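Local structure of phosphoribosylaminoimidazole-succinocarboxamide synthase (Saccharomyces cerevisiae, 2CNQ) at residues 61-75 and 223-237. The protein catalyses the ATP-dependent joining of aspartate to the carboxylate of 4-carboxy-5-aminoimidazole ribotide, forming SAICAR in purine biosynthesis. Residues are numbered along the deposited sequence; the frame is centred on the assembly and turned at random.
Sequences SEFWFKFLSNDVRNH and DEKTNEIILVDEVLT. With ADP (adenosine-5'-diphosphate), chain B; SO4 (sulfate ion), chain K.
Leu236 sets its CB over one face of the Trp64 five-membered ring, a CH-pi contact 3.3 Å from the centroid, while indole NE1 makes a weak, bent hydrogen bond to Leu236 O. Replacing the indole with an alanine's methyl is likely to open a gap over Leu236 CB and leave Leu236 O without this weak donor. One helical position on, Phe65 takes the Val235 CG2 methyl over its face, again CH-pi, and the polarised C-H groups of its edge suit Asp233 O, near the ring plane. Leu231, branched and buried, fits between Phe65, Leu68 and Val72, its CD2 4.0 Å from Leu68 CD1.

After a turn at 68-72 comes the short, weakly bonded strand 73-74, at the edge of this chain's mixed sheet, with Asn74 beside Leu231 in parallel register; Leu231 N gives a nearly straight 2.8 Å bond to Arg73 O (172°). This edge leads to the ADP pocket. With His75 CG held between backbone N and carbonyl carbon (chi1 65°), the ring lies over Val232 CA, a CH-pi contact, while ND1 accepts from adenine N6 of ADP at 2.9 Å.

At the outer end Arg73, bent at chi3, spreads its guanidinium over Ile230 CD1, and NH1 forms a salt-bridge network, meeting Glu228 OE2 (2.7 Å) from above its carboxylate plane and Asp223 OD2 (3.1 Å) on its anti side. Ser61 OG, small enough to sit against the backbone, accepts from Val235 N at 3.2 Å and is hydrogen-bonded to Leu57 O, one helical turn earlier.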
ATOM      1  N   SER A  61      -4.910   0.872  -6.805  1.00  5.61           N
ATOM      2  CA  SER A  61      -5.151   2.058  -6.026  1.00  5.72           C
ATOM      3  C   SER A  61      -6.296   2.831  -6.577  1.00  5.82           C
ATOM      4  O   SER A  61      -7.137   3.291  -5.837  1.00  6.07           O
ATOM      5  CB  SER A  61      -3.940   2.950  -6.024  1.00  5.69           C
ATOM      6  OG  SER A  61      -2.883   2.413  -5.280  1.00  6.07           O
ATOM      7  N   GLU A  62      -6.306   3.029  -7.879  1.00  6.01           N
ATOM      8  CA  GLU A  62      -7.385   3.773  -8.479  1.00  6.45           C
ATOM      9  C   GLU A  62      -8.708   3.152  -8.208  1.00  6.41           C
ATOM     10  O   GLU A  62      -9.681   3.831  -7.944  1.00  6.75           O
ATOM     11  CB  GLU A  62      -7.165   3.922  -9.963  1.00  6.76           C
ATOM     12  CG  GLU A  62      -6.002   4.828 -10.297  1.00  7.84           C
ATOM     13  CD  GLU A  62      -5.867   4.959 -11.735  1.00  9.78           C
ATOM     14  OE1 GLU A  62      -6.483   5.888 -12.293  1.00 13.21           O
ATOM     15  OE2 GLU A  62      -5.229   4.098 -12.319  1.00 12.48           O
ATOM     16  N   PHE A  63      -8.760   1.832  -8.258  1.00  6.22           N
ATOM     17  CA  PHE A  63      -9.987   1.141  -7.960  1.00  6.32           C
ATOM     18  C   PHE A  63     -10.473   1.500  -6.581  1.00  5.95           C
ATOM     19  O   PHE A  63     -11.627   1.807  -6.366  1.00  6.66           O
ATOM     20  CB  PHE A  63      -9.779  -0.350  -8.068  1.00  6.71           C
ATOM     21  CG  PHE A  63     -10.910  -1.119  -7.521  1.00  6.75           C
ATOM     22  CD1 PHE A  63     -10.882  -1.549  -6.224  1.00  7.78           C
ATOM     23  CD2 PHE A  63     -12.032  -1.370  -8.276  1.00  8.23           C
ATOM     24  CE1 PHE A  63     -11.949  -2.209  -5.681  1.00  9.13           C
ATOM     25  CE2 PHE A  63     -13.087  -2.032  -7.739  1.00 10.16           C
ATOM     26  CZ  PHE A  63     -13.048  -2.427  -6.430  1.00 10.18           C
ATOM     27  N   TRP A  64      -9.566   1.448  -5.613  1.00  5.91           N
ATOM     28  CA  TRP A  64      -9.967   1.724  -4.260  1.00  6.12           C
ATOM     29  C   TRP A  64     -10.255   3.170  -4.038  1.00  5.94           C
ATOM     30  O   TRP A  64     -11.142   3.495  -3.263  1.00  6.67           O
ATOM     31  CB  TRP A  64      -8.939   1.242  -3.295  1.00  5.99           C
ATOM     32  CG  TRP A  64      -8.802  -0.211  -3.236  1.00  5.62           C
ATOM     33  CD1 TRP A  64      -7.725  -0.904  -3.607  1.00  5.75           C
ATOM     34  CD2 TRP A  64      -9.739  -1.162  -2.731  1.00  6.23           C
ATOM     35  NE1 TRP A  64      -7.918  -2.241  -3.387  1.00  5.93           N
ATOM     36  CE2 TRP A  64      -9.141  -2.410  -2.814  1.00  6.19           C
ATOM     37  CE3 TRP A  64     -11.021  -1.068  -2.217  1.00  6.26           C
ATOM     38  CZ2 TRP A  64      -9.744  -3.554  -2.342  1.00  6.70           C
ATOM     39  CZ3 TRP A  64     -11.620  -2.212  -1.766  1.00  6.90           C
ATOM     40  CH2 TRP A  64     -11.000  -3.431  -1.839  1.00  7.10           C
ATOM     41  N   PHE A  65      -9.509   4.061  -4.662  1.00  6.23           N
ATOM     42  CA  PHE A  65      -9.824   5.462  -4.521  1.00  6.87           C
ATOM     43  C   PHE A  65     -11.237   5.717  -4.965  1.00  7.07           C
ATOM     44  O   PHE A  65     -11.958   6.464  -4.342  1.00  7.70           O
ATOM     45  CB  PHE A  65      -8.868   6.320  -5.321  1.00  6.79           C
ATOM     46  CG  PHE A  65      -7.532   6.510  -4.693  1.00  6.59           C
ATOM     47  CD1 PHE A  65      -7.431   7.021  -3.424  1.00  7.26           C
ATOM     48  CD2 PHE A  65      -6.376   6.262  -5.392  1.00  7.31           C
ATOM     49  CE1 PHE A  65      -6.205   7.242  -2.871  1.00  7.26           C
ATOM     50  CE2 PHE A  65      -5.156   6.476  -4.834  1.00  7.72           C
ATOM     51  CZ  PHE A  65      -5.077   6.946  -3.568  1.00  7.61           C
ATOM     52  N   LYS A  66     -11.625   5.078  -6.052  0.50  6.79           N
ATOM     53  CA  LYS A  66     -12.943   5.248  -6.569  0.50  7.59           C
ATOM     54  C   LYS A  66     -13.950   4.598  -5.650  0.50  7.71           C
ATOM     55  O   LYS A  66     -15.017   5.149  -5.417  0.50  8.46           O
ATOM     56  CB  LYS A  66     -12.985   4.647  -7.951  0.50  7.84           C
ATOM     57  CG  LYS A  66     -14.333   4.779  -8.617  0.50  8.58           C
ATOM     58  CD  LYS A  66     -14.356   4.194 -10.001  0.50 10.53           C
ATOM     59  CE  LYS A  66     -13.422   4.901 -10.967  0.50 14.44           C
ATOM     60  NZ  LYS A  66     -13.671   6.363 -11.112  0.50 17.06           N
ATOM     61  N   PHE A  67     -13.641   3.409  -5.145  1.00  7.52           N
ATOM     62  CA  PHE A  67     -14.523   2.712  -4.242  1.00  7.98           C
ATOM     63  C   PHE A  67     -14.800   3.521  -3.000  1.00  8.00           C
ATOM     64  O   PHE A  67     -15.889   3.501  -2.450  1.00  8.67           O
ATOM     65  CB  PHE A  67     -13.891   1.391  -3.881  1.00  7.81           C
ATOM     66  CG  PHE A  67     -14.700   0.549  -2.982  1.00  8.02           C
ATOM     67  CD1 PHE A  67     -15.790  -0.141  -3.433  1.00 11.28           C
ATOM     68  CD2 PHE A  67     -14.354   0.409  -1.674  1.00  8.50           C
ATOM     69  CE1 PHE A  67     -16.505  -0.936  -2.560  1.00 12.13           C
ATOM     70  CE2 PHE A  67     -15.059  -0.378  -0.820  1.00 10.24           C
ATOM     71  CZ  PHE A  67     -16.127  -1.041  -1.255  1.00 11.09           C
ATOM     72  N   LEU A  68     -13.784   4.240  -2.559  1.00  7.40           N
ATOM     73  CA  LEU A  68     -13.845   5.020  -1.344  1.00  7.61           C
ATOM     74  C   LEU A  68     -14.087   6.472  -1.621  1.00  8.02           C
ATOM     75  O   LEU A  68     -13.930   7.281  -0.737  1.00  8.92           O
ATOM     76  CB  LEU A  68     -12.548   4.858  -0.593  1.00  7.21           C
ATOM     77  CG  LEU A  68     -12.313   3.457  -0.130  1.00  7.26           C
ATOM     78  CD1 LEU A  68     -10.952   3.383   0.506  1.00  7.78           C
ATOM     79  CD2 LEU A  68     -13.367   2.974   0.821  1.00  7.86           C
ATOM     80  N   SER A  69     -14.480   6.830  -2.817  1.00  9.10           N
ATOM     81  CA  SER A  69     -14.482   8.236  -3.186  1.00 10.76           C
ATOM     82  C   SER A  69     -15.471   9.037  -2.377  1.00 11.06           C
ATOM     83  O   SER A  69     -15.253  10.204  -2.169  1.00 13.08           O
ATOM     84  CB  SER A  69     -14.759   8.418  -4.660  1.00 12.22           C
ATOM     85  OG  SER A  69     -16.035   7.940  -4.949  1.00 14.83           O
ATOM     86  N   ASN A  70     -16.541   8.420  -1.924  1.00 10.68           N
ATOM     87  CA  ASN A  70     -17.489   9.100  -1.071  1.00 11.91           C
ATOM     88  C   ASN A  70     -17.157   9.010   0.386  1.00 11.17           C
ATOM     89  O   ASN A  70     -17.811   9.624   1.199  1.00 13.50           O
ATOM     90  CB  ASN A  70     -18.886   8.553  -1.288  1.00 14.29           C
ATOM     91  CG  ASN A  70     -19.381   8.821  -2.669  1.00 19.83           C
ATOM     92  OD1 ASN A  70     -19.089   9.876  -3.232  1.00 23.67           O
ATOM     93  ND2 ASN A  70     -20.113   7.870  -3.242  1.00 25.01           N
ATOM     94  N   ASP A  71     -16.140   8.254   0.735  1.00  9.54           N
ATOM     95  CA  ASP A  71     -15.768   8.023   2.096  1.00  9.64           C
ATOM     96  C   ASP A  71     -14.624   8.862   2.526  1.00  9.02           C
ATOM     97  O   ASP A  71     -14.483   9.121   3.702  1.00  9.91           O
ATOM     98  CB  ASP A  71     -15.394   6.574   2.276  1.00 10.44           C
ATOM     99  CG  ASP A  71     -16.496   5.681   1.873  1.00 11.36           C
ATOM    100  OD1 ASP A  71     -17.537   5.751   2.529  1.00 14.63           O
ATOM    101  OD2 ASP A  71     -16.346   4.966   0.885  1.00 12.28           O
ATOM    102  N   VAL A  72     -13.779   9.264   1.601  1.00  8.19           N
ATOM    103  CA  VAL A  72     -12.596   9.999   1.935  1.00  7.75           C
ATOM    104  C   VAL A  72     -12.109  10.716   0.712  1.00  7.72           C
ATOM    105  O   VAL A  72     -12.140  10.178  -0.376  1.00  8.67           O
ATOM    106  CB  VAL A  72     -11.534   9.083   2.532  1.00  8.06           C
ATOM    107  CG1 VAL A  72     -11.057   8.087   1.515  1.00  8.17           C
ATOM    108  CG2 VAL A  72     -10.418   9.847   3.130  1.00  8.10           C
ATOM    109  N   ARG A  73     -11.691  11.943   0.903  1.00  7.80           N
ATOM    110  CA  ARG A  73     -10.985  12.659  -0.117  1.00  8.14           C
ATOM    111  C   ARG A  73      -9.694  11.971  -0.405  1.00  7.26           C
ATOM    112  O   ARG A  73      -9.110  11.407   0.484  1.00  8.28           O
ATOM    113  CB  ARG A  73     -10.650  14.067   0.335  0.55  9.21           C
ATOM    114  CG  ARG A  73     -11.809  15.028   0.279  0.55 12.01           C
ATOM    115  CD  ARG A  73     -11.348  16.432   0.576  0.55 12.45           C
ATOM    116  NE  ARG A  73     -10.304  16.843  -0.352  0.55 14.84           N
ATOM    117  CZ  ARG A  73      -9.505  17.885  -0.165  0.55 15.24           C
ATOM    118  NH1 ARG A  73      -9.648  18.653   0.905  0.55 14.37           N
ATOM    119  NH2 ARG A  73      -8.566  18.169  -1.052  0.55 15.01           N
ATOM    120  N   ASN A  74      -9.227  12.073  -1.626  1.00  7.05           N
ATOM    121  CA  ASN A  74      -7.967  11.472  -1.965  1.00  6.56           C
ATOM    122  C   ASN A  74      -7.091  12.428  -2.710  1.00  6.76           C
ATOM    123  O   ASN A  74      -7.493  13.501  -3.088  1.00  7.69           O
ATOM    124  CB  ASN A  74      -8.184  10.175  -2.705  1.00  6.70           C
ATOM    125  CG  ASN A  74      -8.809  10.392  -4.029  1.00  6.95           C
ATOM    126  OD1 ASN A  74      -8.284  11.144  -4.843  1.00  8.14           O
ATOM    127  ND2 ASN A  74      -9.933   9.774  -4.260  1.00  7.66           N
ATOM    128  N   HIS A  75      -5.867  12.012  -2.929  1.00  6.50           N
ATOM    129  CA  HIS A  75      -4.881  12.868  -3.537  1.00  6.51           C
ATOM    130  C   HIS A  75      -4.933  12.936  -5.026  1.00  6.44           C
ATOM    131  O   HIS A  75      -4.154  13.655  -5.611  1.00  6.86           O
ATOM    132  CB  HIS A  75      -3.478  12.500  -3.112  1.00  6.70           C
ATOM    133  CG  HIS A  75      -2.988  11.188  -3.537  1.00  6.55           C
ATOM    134  ND1 HIS A  75      -1.650  10.933  -3.440  1.00  7.11           N
ATOM    135  CD2 HIS A  75      -3.572  10.098  -4.048  1.00  7.26           C
ATOM    136  CE1 HIS A  75      -1.441   9.719  -3.868  1.00  6.91           C
ATOM    137  NE2 HIS A  75      -2.589   9.186  -4.235  1.00  7.58           N
ATOM    138  N   ASP A 223      -5.326  18.087   4.858  1.00 11.45           N
ATOM    139  CA  ASP A 223      -5.503  19.375   4.240  1.00 13.16           C
ATOM    140  C   ASP A 223      -5.936  20.279   5.335  1.00 15.05           C
ATOM    141  O   ASP A 223      -7.096  20.275   5.762  1.00 16.25           O
ATOM    142  CB  ASP A 223      -6.570  19.323   3.171  1.00 14.19           C
ATOM    143  CG  ASP A 223      -6.795  20.654   2.549  1.00 16.43           C
ATOM    144  OD1 ASP A 223      -6.399  21.677   3.147  1.00 19.21           O
ATOM    145  OD2 ASP A 223      -7.357  20.677   1.456  1.00 20.07           O
ATOM    146  N   GLU A 224      -4.982  21.055   5.803  1.00 17.36           N
ATOM    147  CA  GLU A 224      -5.233  21.887   6.962  1.00 20.13           C
ATOM    148  C   GLU A 224      -6.124  23.092   6.626  1.00 19.80           C
ATOM    149  O   GLU A 224      -6.629  23.749   7.531  1.00 21.68           O
ATOM    150  CB  GLU A 224      -3.909  22.261   7.640  1.00 21.42           C
ATOM    151  CG  GLU A 224      -2.973  21.059   7.769  1.00 23.94           C
ATOM    152  CD  GLU A 224      -2.024  21.120   8.939  1.00 24.62           C
ATOM    153  OE1 GLU A 224      -2.465  20.846  10.078  1.00 30.77           O
ATOM    154  OE2 GLU A 224      -0.833  21.401   8.721  1.00 28.23           O
ATOM    155  N   LYS A 225      -6.353  23.353   5.344  0.70 19.34           N
ATOM    156  CA  LYS A 225      -7.237  24.438   4.934  0.70 19.34           C
ATOM    157  C   LYS A 225      -8.702  24.035   5.070  0.70 17.90           C
ATOM    158  O   LYS A 225      -9.525  24.841   5.495  0.70 18.63           O
ATOM    159  CB  LYS A 225      -6.941  24.863   3.499  0.70 19.97           C
ATOM    160  CG  LYS A 225      -5.499  25.297   3.264  0.70 21.33           C
ATOM    161  CD  LYS A 225      -5.211  25.948   1.954  0.30 20.77           C
ATOM    162  CE  LYS A 225      -3.797  26.478   1.826  0.30 20.85           C
ATOM    163  NZ  LYS A 225      -5.801  26.981  -0.189  0.20 21.43           N
ATOM    164  N   THR A 226      -9.024  22.792   4.717  0.70 16.48           N
ATOM    165  CA  THR A 226     -10.391  22.288   4.794  0.70 16.72           C
ATOM    166  C   THR A 226     -10.616  21.378   6.017  0.70 15.09           C
ATOM    167  O   THR A 226     -11.723  20.914   6.264  0.70 15.76           O
ATOM    168  CB  THR A 226     -10.713  21.487   3.527  0.70 17.09           C
ATOM    169  OG1 THR A 226      -9.790  20.402   3.425  0.70 17.36           O
ATOM    170  CG2 THR A 226     -10.592  22.357   2.279  0.70 18.45           C
ATOM    171  N   ASN A 227      -9.555  21.117   6.766  0.70 13.92           N
ATOM    172  CA  ASN A 227      -9.583  20.147   7.846  0.70 14.09           C
ATOM    173  C   ASN A 227     -10.149  18.823   7.400  0.70 13.23           C
ATOM    174  O   ASN A 227     -10.908  18.160   8.103  0.70 13.96           O
ATOM    175  CB  ASN A 227     -10.354  20.632   9.045  0.70 14.17           C
ATOM    176  CG  ASN A 227     -10.059  19.813  10.274  0.70 14.15           C
ATOM    177  OD1 ASN A 227      -8.983  19.238  10.422  0.70 15.50           O
ATOM    178  ND2 ASN A 227     -10.999  19.802  11.194  0.70 17.92           N
ATOM    179  N   GLU A 228      -9.514  18.345   6.315  0.70 10.24           N
ATOM    180  CA  GLU A 228      -9.857  17.013   5.811  0.70 10.41           C
ATOM    181  C   GLU A 228      -8.691  16.116   5.756  0.70  9.44           C
ATOM    182  O   GLU A 228      -7.671  16.517   5.266  0.70 10.25           O
ATOM    183  CB  GLU A 228     -10.506  17.185   4.430  0.70 11.51           C
ATOM    184  CG  GLU A 228     -11.889  17.886   4.504  0.70 14.56           C
ATOM    185  CD  GLU A 228     -12.501  18.097   3.155  0.70 14.98           C
ATOM    186  OE1 GLU A 228     -13.515  17.444   2.847  0.30 14.96           O
ATOM    187  OE2 GLU A 228     -11.942  18.902   2.382  0.30 14.48           O
ATOM    188  N   ILE A 229      -8.872  14.883   6.210  1.00  9.31           N
ATOM    189  CA  ILE A 229      -7.927  13.832   6.016  1.00  8.63           C
ATOM    190  C   ILE A 229      -8.055  13.402   4.568  1.00  8.23           C
ATOM    191  O   ILE A 229      -9.137  13.321   4.019  1.00  9.50           O
ATOM    192  CB  ILE A 229      -8.179  12.715   6.974  1.00  8.85           C
ATOM    193  CG1 ILE A 229      -7.920  13.191   8.394  1.00 10.70           C
ATOM    194  CG2 ILE A 229      -7.303  11.543   6.661  1.00  9.46           C
ATOM    195  CD1 ILE A 229      -8.367  12.212   9.437  1.00 11.47           C
ATOM    196  N   ILE A 230      -6.911  13.133   3.967  1.00  7.44           N
ATOM    197  CA  ILE A 230      -6.821  12.797   2.591  1.00  7.29           C
ATOM    198  C   ILE A 230      -6.209  11.434   2.506  1.00  6.62           C
ATOM    199  O   ILE A 230      -5.182  11.176   3.097  1.00  7.32           O
ATOM    200  CB  ILE A 230      -5.899  13.768   1.844  1.00  8.12           C
ATOM    201  CG1 ILE A 230      -6.214  15.206   2.171  1.00 10.09           C
ATOM    202  CG2 ILE A 230      -5.955  13.505   0.378  1.00  8.19           C
ATOM    203  CD1 ILE A 230      -7.513  15.644   1.786  1.00 11.74           C
ATOM    204  N   LEU A 231      -6.792  10.566   1.712  1.00  6.16           N
ATOM    205  CA  LEU A 231      -6.185   9.298   1.430  1.00  6.16           C
ATOM    206  C   LEU A 231      -5.175   9.510   0.339  1.00  5.87           C
ATOM    207  O   LEU A 231      -5.489  10.010  -0.723  1.00  6.35           O
ATOM    208  CB  LEU A 231      -7.279   8.345   1.000  1.00  6.42           C
ATOM    209  CG  LEU A 231      -6.847   6.901   0.880  1.00  6.22           C
ATOM    210  CD1 LEU A 231      -6.395   6.336   2.168  1.00  6.97           C
ATOM    211  CD2 LEU A 231      -8.016   6.115   0.347  1.00  7.13           C
ATOM    212  N   VAL A 232      -3.942   9.170   0.631  1.00  5.69           N
ATOM    213  CA  VAL A 232      -2.854   9.420  -0.283  1.00  5.95           C
ATOM    214  C   VAL A 232      -2.161   8.116  -0.608  1.00  5.88           C
ATOM    215  O   VAL A 232      -2.648   7.041  -0.326  1.00  6.42           O
ATOM    216  CB  VAL A 232      -1.881  10.467   0.265  1.00  6.09           C
ATOM    217  CG1 VAL A 232      -2.629  11.731   0.598  1.00  6.65           C
ATOM    218  CG2 VAL A 232      -1.130   9.971   1.449  1.00  6.24           C
ATOM    219  N   ASP A 233      -1.042   8.214  -1.274  1.00  6.11           N
ATOM    220  CA  ASP A 233      -0.210   7.078  -1.532  1.00  5.92           C
ATOM    221  C   ASP A 233      -0.953   6.032  -2.335  1.00  5.77           C
ATOM    222  O   ASP A 233      -1.607   6.380  -3.296  1.00  6.34           O
ATOM    223  CB  ASP A 233       0.410   6.559  -0.249  1.00  6.28           C
ATOM    224  CG  ASP A 233       1.591   5.704  -0.487  1.00  6.15           C
ATOM    225  OD1 ASP A 233       2.628   6.242  -0.910  1.00  6.76           O
ATOM    226  OD2 ASP A 233       1.481   4.493  -0.216  1.00  6.85           O
ATOM    227  N   GLU A 234      -0.739   4.792  -1.991  1.00  5.55           N
ATOM    228  CA  GLU A 234      -1.426   3.694  -2.579  1.00  5.48           C
ATOM    229  C   GLU A 234      -2.414   3.148  -1.591  1.00  5.52           C
ATOM    230  O   GLU A 234      -2.289   3.321  -0.402  1.00  5.75           O
ATOM    231  CB  GLU A 234      -0.462   2.615  -3.023  1.00  5.84           C
ATOM    232  CG  GLU A 234       0.136   1.855  -1.874  1.00  6.26           C
ATOM    233  CD  GLU A 234       1.118   0.825  -2.300  1.00  6.16           C
ATOM    234  OE1 GLU A 234       2.040   0.579  -1.499  1.00  7.20           O
ATOM    235  OE2 GLU A 234       0.975   0.259  -3.385  1.00  6.52           O
ATOM    236  N   VAL A 235      -3.384   2.459  -2.127  1.00  5.49           N
ATOM    237  CA  VAL A 235      -4.486   1.982  -1.327  1.00  5.52           C
ATOM    238  C   VAL A 235      -4.737   0.546  -1.658  1.00  5.19           C
ATOM    239  O   VAL A 235      -5.004   0.217  -2.793  1.00  5.46           O
ATOM    240  CB  VAL A 235      -5.730   2.801  -1.584  1.00  6.10           C
ATOM    241  CG1 VAL A 235      -6.822   2.303  -0.693  1.00  6.51           C
ATOM    242  CG2 VAL A 235      -5.474   4.258  -1.375  1.00  7.47           C
ATOM    243  N   LEU A 236      -4.667  -0.270  -0.629  1.00  5.34           N
ATOM    244  CA  LEU A 236      -5.105  -1.655  -0.668  1.00  5.28           C
ATOM    245  C   LEU A 236      -4.537  -2.344  -1.874  1.00  5.22           C
ATOM    246  O   LEU A 236      -5.214  -3.010  -2.640  1.00  5.52           O
ATOM    247  CB  LEU A 236      -6.604  -1.738  -0.569  1.00  5.33           C
ATOM    248  CG  LEU A 236      -7.072  -1.512   0.844  1.00  6.29           C
ATOM    249  CD1 LEU A 236      -8.506  -1.071   0.857  1.00  7.41           C
ATOM    250  CD2 LEU A 236      -6.894  -2.768   1.660  1.00  7.60           C
ATOM    251  N   THR A 237      -3.231  -2.252  -1.980  1.00  5.42           N
ATOM    252  CA  THR A 237      -2.515  -3.017  -2.955  1.00  5.19           C
ATOM    253  C   THR A 237      -1.857  -4.162  -2.257  1.00  5.09           C
ATOM    254  O   THR A 237      -1.775  -4.220  -1.061  1.00  5.48           O
ATOM    255  CB  THR A 237      -1.492  -2.205  -3.678  1.00  5.43           C
ATOM    256  OG1 THR A 237      -0.388  -2.037  -2.798  1.00  5.84           O
ATOM    257  CG2 THR A 237      -2.025  -0.881  -4.149  1.00  6.16           C
TER
HETATM  258  PB  ADP B1307       8.240   4.285   0.325  1.00  7.97           P
HETATM  259  O1B ADP B1307       7.116   3.401   0.606  1.00  9.67           O
HETATM  260  O2B ADP B1307       8.500   5.231   1.420  1.00 11.30           O
HETATM  261  O3B ADP B1307       9.502   3.688  -0.061  1.00 10.42           O
HETATM  262  PA  ADP B1307       7.011   4.830  -2.193  1.00  6.51           P
HETATM  263  O1A ADP B1307       5.764   4.143  -1.850  1.00  7.41           O
HETATM  264  O2A ADP B1307       7.921   4.219  -3.148  1.00  6.59           O
HETATM  265  O3A ADP B1307       7.803   5.210  -0.890  1.00  7.60           O
HETATM  266  O5' ADP B1307       6.713   6.271  -2.738  1.00  6.84           O
HETATM  267  C5' ADP B1307       5.640   7.091  -2.334  1.00  6.92           C
HETATM  268  C4' ADP B1307       6.165   8.216  -1.494  1.00  6.78           C
HETATM  269  O4' ADP B1307       5.301   9.325  -1.732  1.00  6.98           O
HETATM  270  C3' ADP B1307       6.091   7.960  -0.020  1.00  7.16           C
HETATM  271  O3' ADP B1307       7.041   8.747   0.654  1.00  8.35           O
HETATM  272  C2' ADP B1307       4.727   8.490   0.329  1.00  6.88           C
HETATM  273  O2' ADP B1307       4.565   8.777   1.682  1.00  7.34           O
HETATM  274  C1' ADP B1307       4.690   9.706  -0.517  1.00  6.68           C
HETATM  275  N9  ADP B1307       3.394  10.218  -0.845  1.00  6.31           N
HETATM  276  C8  ADP B1307       2.300   9.507  -1.124  1.00  6.39           C
HETATM  277  N7  ADP B1307       1.290  10.252  -1.488  1.00  6.45           N
HETATM  278  C5  ADP B1307       1.758  11.509  -1.433  1.00  6.68           C
HETATM  279  C6  ADP B1307       1.212  12.781  -1.723  1.00  7.19           C
HETATM  280  N6  ADP B1307      -0.026  12.910  -2.156  1.00  7.23           N
HETATM  281  N1  ADP B1307       1.941  13.866  -1.490  1.00  7.93           N
HETATM  282  C2  ADP B1307       3.202  13.726  -1.093  1.00  8.26           C
HETATM  283  N3  ADP B1307       3.847  12.591  -0.868  1.00  7.80           N
HETATM  284  C4  ADP B1307       3.108  11.495  -1.033  1.00  6.87           C
HETATM  285  S   SO4 K1316      -6.484  23.728  -2.510  0.50 22.40           S
HETATM  286  O1  SO4 K1316      -5.463  23.737  -1.471  0.50 22.84           O
HETATM  287  O2  SO4 K1316      -7.582  22.865  -2.083  0.50 22.45           O
HETATM  288  O3  SO4 K1316      -6.949  25.096  -2.752  0.50 22.60           O
HETATM  289  O4  SO4 K1316      -5.920  23.169  -3.734  0.50 21.59           O
HETATM  290  O   HOH W   1      -1.312   4.894  -5.655  1.00  8.24           O
HETATM  291  O   HOH W   2     -11.756  13.011   3.598  1.00 10.71           O